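Local coordinates for protein VP2 (Primate bocaparvovirus 1, PDB 7L0Y) that self-assembles, in 60 copies, into the T=1 icosahedral capsid of human bocavirus 1, a shell about 26 nm in diameter, at residues 68-73 and 201-206; 125-130 and 430-435; 162-167 and 425-430; 434-437 and 441-444. All blocks are in the same frame, centred on the assembly; numbering follows the deposited sequence.

Interaction 1: residues 68-73 and 201-206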
# COMPACT_ATOMS: atom_id res chain seq x y z
N THR A 68 82.06 -39.24 64.10
CA THR A 68 80.90 -40.10 64.12
C THR A 68 79.68 -39.29 64.55
O THR A 68 79.79 -38.36 65.35
CB THR A 68 81.11 -41.28 65.07
OG1 THR A 68 81.47 -40.80 66.36
CG2 THR A 68 82.21 -42.17 64.55
N THR A 69 78.54 -39.64 64.00
CA THR A 69 77.35 -38.82 64.16
C THR A 69 76.29 -39.62 64.89
O THR A 69 76.38 -40.85 64.99
CB THR A 69 76.83 -38.37 62.80
OG1 THR A 69 76.32 -39.50 62.10
CG2 THR A 69 77.95 -37.78 61.98
N PRO A 70 75.28 -38.96 65.46
CA PRO A 70 74.12 -39.69 65.99
C PRO A 70 73.28 -40.36 64.92
O PRO A 70 72.40 -41.15 65.27
CB PRO A 70 73.34 -38.60 66.73
CG PRO A 70 73.75 -37.35 66.07
CD PRO A 70 75.18 -37.52 65.71
N TRP A 71 73.48 -40.04 63.66
CA TRP A 71 72.66 -40.48 62.54
C TRP A 71 73.01 -41.88 62.06
O TRP A 71 74.13 -42.38 62.23
CB TRP A 71 72.81 -39.50 61.39
CG TRP A 71 72.21 -38.18 61.67
CD1 TRP A 71 72.80 -37.14 62.30
CD2 TRP A 71 70.91 -37.75 61.30
NE1 TRP A 71 71.94 -36.08 62.36
CE2 TRP A 71 70.77 -36.43 61.74
CE3 TRP A 71 69.85 -38.35 60.63
CZ2 TRP A 71 69.62 -35.71 61.54
CZ3 TRP A 71 68.71 -37.64 60.44
CH2 TRP A 71 68.59 -36.33 60.90
N THR A 72 72.03 -42.51 61.42
CA THR A 72 72.20 -43.73 60.65
C THR A 72 71.64 -43.48 59.26
O THR A 72 70.97 -42.48 59.01
CB THR A 72 71.49 -44.94 61.28
OG1 THR A 72 70.10 -44.65 61.45
CG2 THR A 72 72.10 -45.30 62.60
N TYR A 73 71.94 -44.38 58.34
CA TYR A 73 71.59 -44.15 56.95
C TYR A 73 71.20 -45.46 56.27
O TYR A 73 71.56 -46.55 56.72
CB TYR A 73 72.75 -43.49 56.20
CG TYR A 73 73.98 -44.34 56.13
CD1 TYR A 73 74.22 -45.15 55.04
CD2 TYR A 73 74.88 -44.36 57.17
CE1 TYR A 73 75.33 -45.93 54.98
CE2 TYR A 73 75.99 -45.14 57.12
CZ TYR A 73 76.21 -45.92 56.03
OH TYR A 73 77.33 -46.71 55.97
N LEU A 201 77.09 -31.09 60.35
CA LEU A 201 75.98 -31.43 61.21
C LEU A 201 74.79 -31.64 60.30
O LEU A 201 74.49 -30.78 59.47
CB LEU A 201 75.68 -30.31 62.18
CG LEU A 201 76.83 -30.00 63.12
CD1 LEU A 201 76.58 -28.70 63.86
CD2 LEU A 201 76.88 -31.13 64.07
N LEU A 202 74.11 -32.77 60.44
CA LEU A 202 72.95 -32.95 59.59
C LEU A 202 71.82 -32.02 59.99
O LEU A 202 70.95 -31.74 59.17
CB LEU A 202 72.50 -34.41 59.61
CG LEU A 202 73.34 -35.43 58.83
CD1 LEU A 202 73.71 -34.87 57.48
CD2 LEU A 202 74.61 -35.76 59.57
N GLU A 203 71.83 -31.53 61.23
CA GLU A 203 70.84 -30.60 61.78
C GLU A 203 70.85 -29.26 61.10
O GLU A 203 69.93 -28.46 61.30
CB GLU A 203 71.10 -30.43 63.27
CG GLU A 203 70.80 -31.67 64.10
CD GLU A 203 71.86 -32.74 63.98
OE1 GLU A 203 72.81 -32.57 63.21
OE2 GLU A 203 71.73 -33.78 64.66
N ASN A 204 71.86 -29.00 60.29
CA ASN A 204 72.02 -27.78 59.53
C ASN A 204 71.07 -27.70 58.34
O ASN A 204 71.12 -26.73 57.59
CB ASN A 204 73.48 -27.70 59.07
CG ASN A 204 73.91 -26.31 58.73
OD1 ASN A 204 73.43 -25.34 59.31
ND2 ASN A 204 74.84 -26.19 57.80
N SER A 205 70.26 -28.72 58.11
CA SER A 205 69.31 -28.74 57.02
C SER A 205 67.91 -29.05 57.55
O SER A 205 67.69 -29.19 58.75
CB SER A 205 69.75 -29.75 55.95
OG SER A 205 69.78 -31.07 56.45
N ASP A 206 66.95 -29.13 56.63
CA ASP A 206 65.57 -29.45 56.98
C ASP A 206 65.37 -30.95 57.00
O ASP A 206 65.86 -31.66 56.12
CB ASP A 206 64.59 -28.82 55.98
CG ASP A 206 64.55 -27.32 56.06
OD1 ASP A 206 65.07 -26.75 57.03
OD2 ASP A 206 63.95 -26.70 55.16
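Leu202 presses its CB onto the five-membered ring of Trp71, and Glu203, the next residue, reaches the indole nitrogen of the same ring. The tight part is the leucine. Leu202 CB lies 3.6 Å from the centroid of the Trp71 pyrrole ring, 29° off the ring normal, a CH-pi contact displaced toward the rim, with Trp71 NE1 the nearest atom at 3.3 Å. Leu202 CD2 extends the cover to Trp71 CD1 at 3.6 Å, so a branched aliphatic chain spans the breadth of the small ring. With chi1 at -69°, the indole is swung clear of its own carbonyl and projects toward the 3-10 turn 202-204.

The ring's polar edge is buried too. Trp71 NE1 donates to Glu203 OE2 over 3.3 Å with a bent N-H...O angle of 146°, and the carboxylate is met from above its plane. A bend at chi2 brings the acid to the ring edge, while its other oxygen, OE1, bonds the hydroxyl of Tyr49. The looser side lies farther along the loop, where Ser205 and Asp206 are more open to solvent, although Gly22 N of a neighbouring subunit donates to Asp206 OD1.

Thr69 OG1 accepts from Trp71 N in an ST turn at the corner around Pro70. There strand 65-69 gives way to strand 71-74, both pairing with strand 161-169, while Leu202 packs on Phe135 of strand 132-137 and Trp71 on Phe426 of strand 424-429.

Interaction 2: residues 125-130 and 430-435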
# COMPACT_ATOMS: atom_id res chain seq x y z
N ASN A 125 57.79 -50.92 75.16
CA ASN A 125 56.45 -50.37 75.04
C ASN A 125 56.45 -49.19 74.09
O ASN A 125 57.45 -48.48 73.94
CB ASN A 125 55.85 -50.02 76.41
CG ASN A 125 56.69 -49.03 77.20
OD1 ASN A 125 57.32 -48.13 76.64
ND2 ASN A 125 56.68 -49.19 78.51
N ASN A 126 55.31 -49.01 73.43
CA ASN A 126 55.13 -47.91 72.51
C ASN A 126 55.21 -46.58 73.23
O ASN A 126 54.61 -46.39 74.30
CB ASN A 126 53.77 -48.02 71.83
CG ASN A 126 53.72 -49.09 70.79
OD1 ASN A 126 54.73 -49.41 70.17
ND2 ASN A 126 52.55 -49.68 70.60
N ASP A 127 55.95 -45.65 72.65
CA ASP A 127 55.80 -44.22 72.92
C ASP A 127 55.31 -43.61 71.61
O ASP A 127 56.05 -43.49 70.64
CB ASP A 127 57.09 -43.62 73.43
CG ASP A 127 58.28 -44.06 72.65
OD1 ASP A 127 58.11 -44.96 71.80
OD2 ASP A 127 59.38 -43.55 72.88
N LEU A 128 54.03 -43.23 71.60
CA LEU A 128 53.37 -42.93 70.34
C LEU A 128 53.68 -41.52 69.86
O LEU A 128 53.47 -41.19 68.70
CB LEU A 128 51.86 -43.12 70.49
CG LEU A 128 51.20 -44.48 70.70
CD1 LEU A 128 51.76 -45.22 71.88
CD2 LEU A 128 49.71 -44.31 70.91
N THR A 129 54.20 -40.68 70.76
CA THR A 129 54.45 -39.30 70.38
C THR A 129 55.90 -39.09 69.97
O THR A 129 56.30 -37.96 69.65
CB THR A 129 54.08 -38.37 71.54
OG1 THR A 129 54.84 -38.72 72.70
CG2 THR A 129 52.61 -38.52 71.85
N ALA A 130 56.70 -40.15 69.96
CA ALA A 130 58.09 -40.03 69.56
C ALA A 130 58.21 -39.98 68.04
O ALA A 130 57.49 -40.67 67.32
CB ALA A 130 58.90 -41.19 70.12
N ALA A 430 64.45 -38.87 67.16
CA ALA A 430 64.47 -37.65 67.95
C ALA A 430 65.08 -37.93 69.31
O ALA A 430 64.69 -38.85 70.01
CB ALA A 430 63.06 -37.10 68.11
N LYS A 431 66.09 -37.14 69.64
CA LYS A 431 66.58 -37.09 71.01
C LYS A 431 65.42 -36.74 71.92
O LYS A 431 64.79 -35.69 71.76
CB LYS A 431 67.68 -36.04 71.08
CG LYS A 431 68.11 -35.59 72.44
CD LYS A 431 68.64 -36.70 73.28
CE LYS A 431 69.45 -36.12 74.43
NZ LYS A 431 68.68 -35.20 75.29
N ILE A 432 65.13 -37.60 72.89
CA ILE A 432 64.09 -37.33 73.87
C ILE A 432 64.78 -37.01 75.19
O ILE A 432 65.30 -37.92 75.85
CB ILE A 432 63.12 -38.51 74.03
CG1 ILE A 432 62.35 -38.76 72.74
CG2 ILE A 432 62.14 -38.22 75.15
CD1 ILE A 432 61.49 -39.98 72.81
N PRO A 433 64.81 -35.75 75.60
CA PRO A 433 65.52 -35.40 76.83
C PRO A 433 64.80 -35.95 78.05
O PRO A 433 63.57 -35.94 78.13
CB PRO A 433 65.50 -33.87 76.82
CG PRO A 433 65.30 -33.52 75.40
CD PRO A 433 64.44 -34.57 74.82
N VAL A 434 65.59 -36.45 78.99
CA VAL A 434 65.12 -36.85 80.31
C VAL A 434 65.51 -35.77 81.30
O VAL A 434 66.67 -35.34 81.31
CB VAL A 434 65.71 -38.21 80.71
CG1 VAL A 434 65.65 -38.38 82.19
CG2 VAL A 434 64.90 -39.30 80.05
N PRO A 435 64.59 -35.29 82.13
CA PRO A 435 64.96 -34.31 83.16
C PRO A 435 65.98 -34.89 84.12
O PRO A 435 65.80 -35.99 84.64
CB PRO A 435 63.63 -34.00 83.84
CG PRO A 435 62.82 -35.20 83.62
CD PRO A 435 63.19 -35.72 82.27
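Ile432 and Ala130 meet through single methyl groups, and these two residues account for most of the surface buried here, with Asp127 adding a smaller share. CD1 of Ile432 comes to 3.9 Å from Ala130 CB, ordinary van der Waals packing. The isoleucine suits the place because its extended chain, chi1 -65° and chi2 175°, carries the end methyl well out from the backbone. Alanine, a small apolar residue, lets the longer isoleucine reach it. The backbones come closest at Ala130 and Ala430, whose CA atoms stand 7.0 Å apart.

Asp127 approaches the same tip from another direction: Asp127 OD2 lies 4.1 Å from Ile432 CD1, the two side chains crossing at a slant. No hydrogen bond joins the segments, so the contact is purely one of packing. Around it Ile112 packs on both Asp127 and Ala130, and Ile446 packs on Ile432.

Asp127 and Ala130 are the first and last residues of a type I beta turn, closed by a weak bond from Ala130 N to Asp127 O. The turn leads into strand 132-137, which pairs antiparallel with strand 424-429, an arrangement consistent with the jelly-roll barrel of parvovirus capsid proteins, with loops joining the strands at its end.

Interaction 3: residues 162-167 and 425-430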
# COMPACT_ATOMS: atom_id res chain seq x y z
N TRP A 162 67.01 -55.44 58.71
CA TRP A 162 68.07 -54.56 58.30
C TRP A 162 68.45 -53.59 59.41
O TRP A 162 67.66 -52.73 59.77
CB TRP A 162 67.60 -53.79 57.06
CG TRP A 162 68.63 -52.99 56.37
CD1 TRP A 162 69.96 -52.96 56.61
CD2 TRP A 162 68.40 -52.12 55.26
NE1 TRP A 162 70.58 -52.10 55.75
CE2 TRP A 162 69.64 -51.58 54.90
CE3 TRP A 162 67.27 -51.73 54.54
CZ2 TRP A 162 69.79 -50.67 53.86
CZ3 TRP A 162 67.41 -50.84 53.51
CH2 TRP A 162 68.66 -50.32 53.18
N LYS A 163 69.65 -53.74 59.95
CA LYS A 163 70.13 -52.85 61.00
C LYS A 163 70.96 -51.78 60.34
O LYS A 163 71.94 -52.08 59.67
CB LYS A 163 71.01 -53.59 61.99
CG LYS A 163 70.52 -54.96 62.43
CD LYS A 163 71.36 -55.45 63.59
CE LYS A 163 70.94 -56.84 64.07
NZ LYS A 163 71.43 -57.91 63.16
N LEU A 164 70.58 -50.53 60.53
CA LEU A 164 71.30 -49.41 59.96
C LEU A 164 72.63 -49.15 60.64
O LEU A 164 72.78 -49.37 61.84
CB LEU A 164 70.42 -48.16 59.98
CG LEU A 164 69.44 -48.04 58.82
CD1 LEU A 164 69.14 -49.38 58.16
CD2 LEU A 164 68.17 -47.31 59.23
N PHE A 165 73.61 -48.70 59.88
CA PHE A 165 74.91 -48.40 60.43
C PHE A 165 75.02 -46.92 60.76
O PHE A 165 74.32 -46.11 60.18
CB PHE A 165 76.02 -48.77 59.46
CG PHE A 165 76.42 -50.21 59.52
CD1 PHE A 165 77.54 -50.59 60.24
CD2 PHE A 165 75.68 -51.18 58.88
CE1 PHE A 165 77.91 -51.92 60.30
CE2 PHE A 165 76.05 -52.51 58.94
CZ PHE A 165 77.17 -52.88 59.65
N GLN A 166 75.89 -46.60 61.70
CA GLN A 166 76.12 -45.22 62.07
C GLN A 166 76.82 -44.47 60.95
O GLN A 166 77.74 -44.99 60.32
CB GLN A 166 76.96 -45.16 63.32
CG GLN A 166 77.10 -43.79 63.86
CD GLN A 166 77.88 -43.78 65.13
OE1 GLN A 166 78.32 -44.81 65.61
NE2 GLN A 166 78.02 -42.61 65.70
N TYR A 167 76.39 -43.25 60.72
CA TYR A 167 77.02 -42.38 59.75
C TYR A 167 78.24 -41.71 60.35
O TYR A 167 78.26 -41.33 61.52
CB TYR A 167 76.02 -41.34 59.25
CG TYR A 167 76.61 -40.26 58.40
CD1 TYR A 167 77.17 -40.54 57.17
CD2 TYR A 167 76.51 -38.94 58.78
CE1 TYR A 167 77.67 -39.54 56.39
CE2 TYR A 167 76.99 -37.95 58.01
CZ TYR A 167 77.57 -38.25 56.81
OH TYR A 167 78.06 -37.24 56.03
N ILE A 425 69.51 -41.58 52.29
CA ILE A 425 68.48 -41.27 53.27
C ILE A 425 69.08 -41.45 54.65
O ILE A 425 69.51 -42.54 55.02
CB ILE A 425 67.25 -42.17 53.09
CG1 ILE A 425 66.65 -41.94 51.71
CG2 ILE A 425 66.23 -41.86 54.15
CD1 ILE A 425 65.68 -43.00 51.32
N PHE A 426 69.14 -40.36 55.41
CA PHE A 426 69.61 -40.38 56.78
C PHE A 426 68.42 -40.46 57.71
O PHE A 426 67.39 -39.83 57.46
CB PHE A 426 70.43 -39.14 57.09
CG PHE A 426 71.70 -39.07 56.33
CD1 PHE A 426 72.82 -39.72 56.78
CD2 PHE A 426 71.77 -38.34 55.17
CE1 PHE A 426 73.98 -39.65 56.09
CE2 PHE A 426 72.94 -38.27 54.48
CZ PHE A 426 74.05 -38.93 54.94
N ILE A 427 68.56 -41.22 58.77
CA ILE A 427 67.50 -41.38 59.75
C ILE A 427 68.12 -41.45 61.13
O ILE A 427 69.13 -42.13 61.33
CB ILE A 427 66.65 -42.62 59.44
CG1 ILE A 427 65.56 -42.83 60.48
CG2 ILE A 427 67.50 -43.82 59.32
CD1 ILE A 427 64.62 -43.93 60.13
N LYS A 428 67.56 -40.70 62.05
CA LYS A 428 67.86 -40.92 63.46
C LYS A 428 66.57 -40.69 64.21
O LYS A 428 65.65 -40.06 63.70
CB LYS A 428 68.95 -40.01 64.01
CG LYS A 428 68.55 -38.58 64.12
CD LYS A 428 69.65 -37.76 64.72
CE LYS A 428 69.19 -36.32 64.89
NZ LYS A 428 68.15 -36.18 65.93
N MET A 429 66.52 -41.19 65.43
CA MET A 429 65.38 -40.89 66.27
C MET A 429 65.56 -39.55 66.94
O MET A 429 66.69 -39.12 67.24
CB MET A 429 65.20 -41.97 67.30
CG MET A 429 64.69 -43.23 66.71
SD MET A 429 64.74 -44.39 68.02
CE MET A 429 66.51 -44.61 68.08
N ALA A 430 64.45 -38.87 67.16
CA ALA A 430 64.47 -37.65 67.95
C ALA A 430 65.08 -37.93 69.31
O ALA A 430 64.69 -38.85 70.01
CB ALA A 430 63.06 -37.10 68.11
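Phe426 and Tyr167 form a T-shaped (edge-to-face) aromatic pair, the edge of the phenylalanine directed at the face of the tyrosine. Followed outward from CB, Phe426 CG lies anti to the carbonyl carbon, beside the backbone N (chi1 -66°), a setting that brings the ring toward Tyr167 although the CB itself does not head there. Phe426 CD1 only brushes the tyrosine, 4.2 Å from Tyr167 CG. The next atom, Phe426 CE1, makes the main contact: it sits 3.4 Å above the Tyr167 plane, over the ring centre, and is 3.5 Å from Tyr167 CD1. At the tip, Phe426 CZ comes to 3.9 Å from Tyr167 CE1. The ring centroids are 4.7 Å apart and the planes stand at 66°, so the CE1 edge of Phe426 meets the tyrosine's pi face. Tyrosine suits a buried place because its hydroxyl has a partner in the carbonyl of Pro143.

A separate aliphatic contact joins Leu164 CD2 to Ile427 CG2 at 3.6 Å, these chains crossing near a right angle. Phe74 touches both residues.

Strand 71-74 pairs antiparallel with both strand 161-169 and strand 424-429. Side chains thus meet across an intervening strand, consistent with the eight-stranded jelly-roll beta-barrel core of parvovirus capsid proteins.

Interaction 4: residues 434-437 and 441-444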
# COMPACT_ATOMS: atom_id res chain seq x y z
N VAL A 434 65.59 -36.45 78.99
CA VAL A 434 65.12 -36.85 80.31
C VAL A 434 65.51 -35.77 81.30
O VAL A 434 66.67 -35.34 81.31
CB VAL A 434 65.71 -38.21 80.71
CG1 VAL A 434 65.65 -38.38 82.19
CG2 VAL A 434 64.90 -39.30 80.05
N PRO A 435 64.59 -35.29 82.13
CA PRO A 435 64.96 -34.31 83.16
C PRO A 435 65.98 -34.89 84.12
O PRO A 435 65.80 -35.99 84.64
CB PRO A 435 63.63 -34.00 83.84
CG PRO A 435 62.82 -35.20 83.62
CD PRO A 435 63.19 -35.72 82.27
N THR A 436 67.04 -34.15 84.34
CA THR A 436 68.13 -34.60 85.18
C THR A 436 68.52 -33.49 86.14
O THR A 436 68.38 -32.30 85.83
CB THR A 436 69.33 -35.04 84.34
OG1 THR A 436 70.34 -35.61 85.19
CG2 THR A 436 69.91 -33.87 83.56
N ALA A 437 68.99 -33.88 87.33
CA ALA A 437 69.36 -32.89 88.34
C ALA A 437 70.60 -32.12 87.91
O ALA A 437 70.61 -30.88 87.96
CB ALA A 437 69.60 -33.58 89.68
N ASP A 441 73.81 -34.66 80.20
CA ASP A 441 72.68 -34.98 79.36
C ASP A 441 72.24 -36.42 79.53
O ASP A 441 73.04 -37.35 79.36
CB ASP A 441 73.01 -34.73 77.89
CG ASP A 441 71.89 -35.14 76.97
OD1 ASP A 441 70.82 -34.49 76.99
OD2 ASP A 441 72.06 -36.14 76.23
N SER A 442 70.97 -36.61 79.86
CA SER A 442 70.37 -37.93 79.88
C SER A 442 69.19 -37.92 78.92
O SER A 442 68.51 -36.91 78.76
CB SER A 442 69.92 -38.31 81.29
OG SER A 442 68.96 -37.40 81.79
N TYR A 443 68.98 -39.05 78.26
CA TYR A 443 67.94 -39.14 77.26
C TYR A 443 67.11 -40.39 77.49
O TYR A 443 67.51 -41.30 78.22
CB TYR A 443 68.51 -39.13 75.84
CG TYR A 443 69.55 -40.19 75.58
CD1 TYR A 443 69.18 -41.48 75.24
CD2 TYR A 443 70.90 -39.88 75.64
CE1 TYR A 443 70.13 -42.44 75.00
CE2 TYR A 443 71.85 -40.84 75.40
CZ TYR A 443 71.47 -42.12 75.08
OH TYR A 443 72.42 -43.08 74.84
N LEU A 444 65.96 -40.42 76.84
CA LEU A 444 65.11 -41.59 76.88
C LEU A 444 65.62 -42.62 75.89
O LEU A 444 65.90 -42.30 74.74
CB LEU A 444 63.68 -41.19 76.55
CG LEU A 444 62.60 -42.23 76.76
CD1 LEU A 444 62.53 -42.51 78.24
CD2 LEU A 444 61.29 -41.70 76.25
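This is a short hairpin-like pairing of two backbone segments at the surface, within the loop that runs from strand 424-429 to strand 446-462. The chain doubles back between Ala437 and Asp441, bringing the CA atoms of Val434 and Tyr443 to 4.7 Å. Val434 N donates to Ser442 O over 3.0 Å, a nearly straight bond with an N-H...O angle of 168°. In return, Ser442 OG gives a weak bond to Val434 O at 3.1 Å. A serine suits this position: with chi1 at 61°, Ser442 OG sits between its own N and carbonyl carbon and faces the opposing chain, within 3.5 Å of Val434 CG1 and equally close to Thr436 CB.

Val434 is the apolar partner. Its two methyls divide the work, CG1 lying against the serine hydroxyl while Val434 CG2 packs on the backbone beyond it, 3.6 Å from Leu444 N. Val434 CG2 also comes to 4.2 Å from Leu444 CB. The beta branch is apt here, since it spreads over Ser442 on one side and the Tyr443-Leu444 peptide on the other. Tyr124 of a second subunit packs on both Val434 and Leu444, so the pairing lies at a subunit interface.

With one firm backbone bond and one weak hydroxyl bond, and a backbone bond between Leu444 and Ile432 continuing the pairing, hydrogen bonding probably sets the alignment, while valine's methyls supply the close fit.

From the N terminus, residues 68-73 come first and 201-206 close interaction 1 across 127 intervening residues. Within that span lie 125-130 and 162-167, whose partners come only near residues 425-435, so interactions 2 and 3 both cross interaction 1, while interaction 3 falls within the span of interaction 2. These two share Ala430, where strand 424-429 hands over to the loop. Interaction 4 is local, sharing Val434 and Pro435 with interaction 2. Interactions 1 and 3 touch through Thr69 O with Gln166 NE2 and Thr72 OG1 with Ile427 O, tying strands 65-69, 71-74, 161-169 and 424-429 together. The Lys431-Asp441 salt bridge braces the loop's two arms, while interaction 2 ties that loop to the turn 127-130.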